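Local coordinates for bifunctional GH43-CE protein (Bacteroides eggerthii, PDB 6MLY) that probably releases xylose from the ends of xylan chains with one domain and carries a carbohydrate esterase domain of the alpha/beta-hydrolase type, at residues 646-651 and 708-713. Sequence-based numbering, arbitrary orientation.
Sequences YTIGAK and NLDMLA
Ile648 reaches across to Ala713, its CD1 lying 3.7 Å from the methyl CB of the alanine, whose small side chain lets the longer one settle against the helix. The isoleucine is extended (chi2 -179°), which carries CD1 past Asp710 toward the next turn of the helix, while its branch CG2 stays beside the aspartate; Leu714 adds to this apolar patch. Residues 648-651 form a type II' beta turn, making a beta hairpin of strands 645-648 and 651-654 that rests on the short helix 709-714 at the surface of the esterase domain, with the turn closed by Lys651 N to Ile648 O at 3.1 Å. Gly649 suits the first corner, since its phi is positive and a CB there would run into the Asp710 carboxylate. Ala650 N donates to Asp710 OD2 over 3.3 Å, nearly straight at 160° but from above the carboxylate plane. Replacing Asp710 with an alanine would probably leave this turn amide without its acceptor on the helix and open a gap beside the CA of Gly649. Lys651 lays its aliphatic chain crosswise over the flexible thioether of Met711, with Lys651 CD 4.0 Å from Met711 CE.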
ATOM      1  N   TYR A 646      41.169   9.957  -1.425  1.00 78.15           N
ATOM      2  CA  TYR A 646      42.300   9.963  -0.502  1.00 77.76           C
ATOM      3  C   TYR A 646      43.176   8.726  -0.747  1.00 78.22           C
ATOM      4  O   TYR A 646      42.705   7.708  -1.246  1.00 79.24           O
ATOM      5  CB  TYR A 646      41.815  10.023   0.949  1.00 76.62           C
ATOM      6  CG  TYR A 646      42.793  10.658   1.904  1.00 76.08           C
ATOM      7  CD1 TYR A 646      43.488   9.898   2.828  1.00 76.13           C
ATOM      8  CD2 TYR A 646      43.030  12.022   1.878  1.00 76.13           C
ATOM      9  CE1 TYR A 646      44.389  10.479   3.707  1.00 75.94           C
ATOM     10  CE2 TYR A 646      43.931  12.619   2.746  1.00 75.88           C
ATOM     11  CZ  TYR A 646      44.615  11.845   3.667  1.00 75.49           C
ATOM     12  OH  TYR A 646      45.508  12.419   4.529  1.00 74.61           O
ATOM     13  N   THR A 647      44.456   8.842  -0.379  1.00 78.12           N
ATOM     14  CA  THR A 647      45.477   7.829  -0.632  1.00 78.03           C
ATOM     15  C   THR A 647      46.364   7.682   0.606  1.00 76.91           C
ATOM     16  O   THR A 647      47.036   8.622   0.960  1.00 76.18           O
ATOM     17  CB  THR A 647      46.339   8.216  -1.841  1.00 79.59           C
ATOM     18  OG1 THR A 647      45.467   8.322  -2.963  1.00 80.47           O
ATOM     19  CG2 THR A 647      47.445   7.228  -2.145  1.00 80.38           C
ATOM     20  N   ILE A 648      46.330   6.508   1.247  1.00 76.46           N
ATOM     21  CA  ILE A 648      47.319   6.120   2.247  1.00 76.09           C
ATOM     22  C   ILE A 648      48.122   4.944   1.682  1.00 77.48           C
ATOM     23  O   ILE A 648      47.565   4.017   1.121  1.00 77.70           O
ATOM     24  CB  ILE A 648      46.673   5.785   3.609  1.00 75.05           C
ATOM     25  CG1 ILE A 648      46.111   7.039   4.287  1.00 73.96           C
ATOM     26  CG2 ILE A 648      47.659   5.054   4.513  1.00 75.18           C
ATOM     27  CD1 ILE A 648      45.479   6.801   5.640  1.00 73.02           C
ATOM     28  N   GLY A 649      49.442   5.005   1.863  1.00 78.17           N
ATOM     29  CA  GLY A 649      50.355   4.019   1.321  1.00 79.45           C
ATOM     30  C   GLY A 649      50.123   3.818  -0.164  1.00 80.60           C
ATOM     31  O   GLY A 649      50.177   4.767  -0.933  1.00 80.79           O
ATOM     32  N   ALA A 650      49.825   2.574  -0.546  1.00 81.82           N
ATOM     33  CA  ALA A 650      49.704   2.174  -1.944  1.00 83.83           C
ATOM     34  C   ALA A 650      48.254   2.311  -2.438  1.00 83.86           C
ATOM     35  O   ALA A 650      48.012   2.300  -3.639  1.00 85.10           O
ATOM     36  CB  ALA A 650      50.199   0.757  -2.095  1.00 85.23           C
ATOM     37  N   LYS A 651      47.307   2.462  -1.505  1.00 82.74           N
ATOM     38  CA  LYS A 651      45.898   2.264  -1.770  1.00 82.93           C
ATOM     39  C   LYS A 651      45.160   3.610  -1.815  1.00 81.82           C
ATOM     40  O   LYS A 651      45.152   4.348  -0.848  1.00 80.44           O
ATOM     41  CB  LYS A 651      45.330   1.316  -0.708  1.00 82.86           C
ATOM     42  CG  LYS A 651      45.932  -0.087  -0.735  1.00 84.69           C
ATOM     43  CD  LYS A 651      44.911  -1.213  -0.632  1.00 85.53           C
ATOM     44  CE  LYS A 651      45.330  -2.481  -1.352  1.00 87.99           C
ATOM     45  NZ  LYS A 651      44.432  -3.615  -1.025  1.00 88.64           N
ATOM     46  N   ASN A 708      46.118  -5.570   5.158  1.00 83.11           N
ATOM     47  CA  ASN A 708      45.440  -4.421   4.531  1.00 82.48           C
ATOM     48  C   ASN A 708      45.301  -3.311   5.583  1.00 81.29           C
ATOM     49  O   ASN A 708      44.205  -2.847   5.890  1.00 80.34           O
ATOM     50  CB  ASN A 708      44.092  -4.818   3.912  1.00 82.83           C
ATOM     51  CG  ASN A 708      44.224  -5.668   2.665  1.00 84.55           C
ATOM     52  OD1 ASN A 708      45.307  -6.136   2.327  1.00 85.50           O
ATOM     53  ND2 ASN A 708      43.122  -5.870   1.961  1.00 85.62           N
ATOM     54  N   LEU A 709      46.448  -2.883   6.113  1.00 80.88           N
ATOM     55  CA  LEU A 709      46.521  -1.932   7.222  1.00 79.67           C
ATOM     56  C   LEU A 709      46.256  -0.512   6.701  1.00 78.07           C
ATOM     57  O   LEU A 709      45.686   0.312   7.414  1.00 77.02           O
ATOM     58  CB  LEU A 709      47.899  -2.060   7.883  1.00 80.01           C
ATOM     59  CG  LEU A 709      47.890  -2.108   9.411  1.00 79.91           C
ATOM     60  CD1 LEU A 709      49.243  -2.546   9.948  1.00 80.34           C
ATOM     61  CD2 LEU A 709      47.497  -0.758   9.989  1.00 79.13           C
ATOM     62  N   ASP A 710      46.666  -0.250   5.453  1.00 78.59           N
ATOM     63  CA  ASP A 710      46.386   0.998   4.734  1.00 77.99           C
ATOM     64  C   ASP A 710      44.872   1.220   4.606  1.00 77.04           C
ATOM     65  O   ASP A 710      44.356   2.268   5.004  1.00 75.80           O
ATOM     66  CB  ASP A 710      47.000   0.983   3.331  1.00 79.38           C
ATOM     67  CG  ASP A 710      48.516   1.048   3.294  1.00 80.30           C
ATOM     68  OD1 ASP A 710      49.127   1.230   4.365  1.00 80.45           O
ATOM     69  OD2 ASP A 710      49.073   0.924   2.186  1.00 81.71           O
ATOM     70  N   MET A 711      44.175   0.235   4.025  1.00 77.44           N
ATOM     71  CA  MET A 711      42.740   0.336   3.735  1.00 76.78           C
ATOM     72  C   MET A 711      41.956   0.566   5.037  1.00 75.79           C
ATOM     73  O   MET A 711      41.007   1.349   5.059  1.00 75.04           O
ATOM     74  CB  MET A 711      42.231  -0.923   3.019  1.00 77.69           C
ATOM     75  CG  MET A 711      40.768  -0.863   2.585  1.00 77.43           C
ATOM     76  SD  MET A 711      40.344   0.503   1.457  1.00 77.39           S
ATOM     77  CE  MET A 711      41.104  -0.054  -0.068  1.00 78.77           C
ATOM     78  N   LEU A 712      42.370  -0.090   6.126  1.00 76.04           N
ATOM     79  CA  LEU A 712      41.705   0.066   7.426  1.00 75.48           C
ATOM     80  C   LEU A 712      41.771   1.526   7.901  1.00 74.53           C
ATOM     81  O   LEU A 712      40.847   1.999   8.572  1.00 74.24           O
ATOM     82  CB  LEU A 712      42.356  -0.863   8.456  1.00 76.41           C
ATOM     83  CG  LEU A 712      42.092  -2.358   8.276  1.00 77.57           C
ATOM     84  CD1 LEU A 712      42.484  -3.116   9.537  1.00 77.84           C
ATOM     85  CD2 LEU A 712      40.636  -2.639   7.905  1.00 77.36           C
ATOM     86  N   ALA A 713      42.865   2.223   7.570  1.00 74.44           N
ATOM     87  CA  ALA A 713      43.030   3.638   7.906  1.00 73.46           C
ATOM     88  C   ALA A 713      42.154   4.505   6.992  1.00 73.15           C
ATOM     89  O   ALA A 713      41.616   5.527   7.422  1.00 72.23           O
ATOM     90  CB  ALA A 713      44.484   4.033   7.808  1.00 73.74           C
TER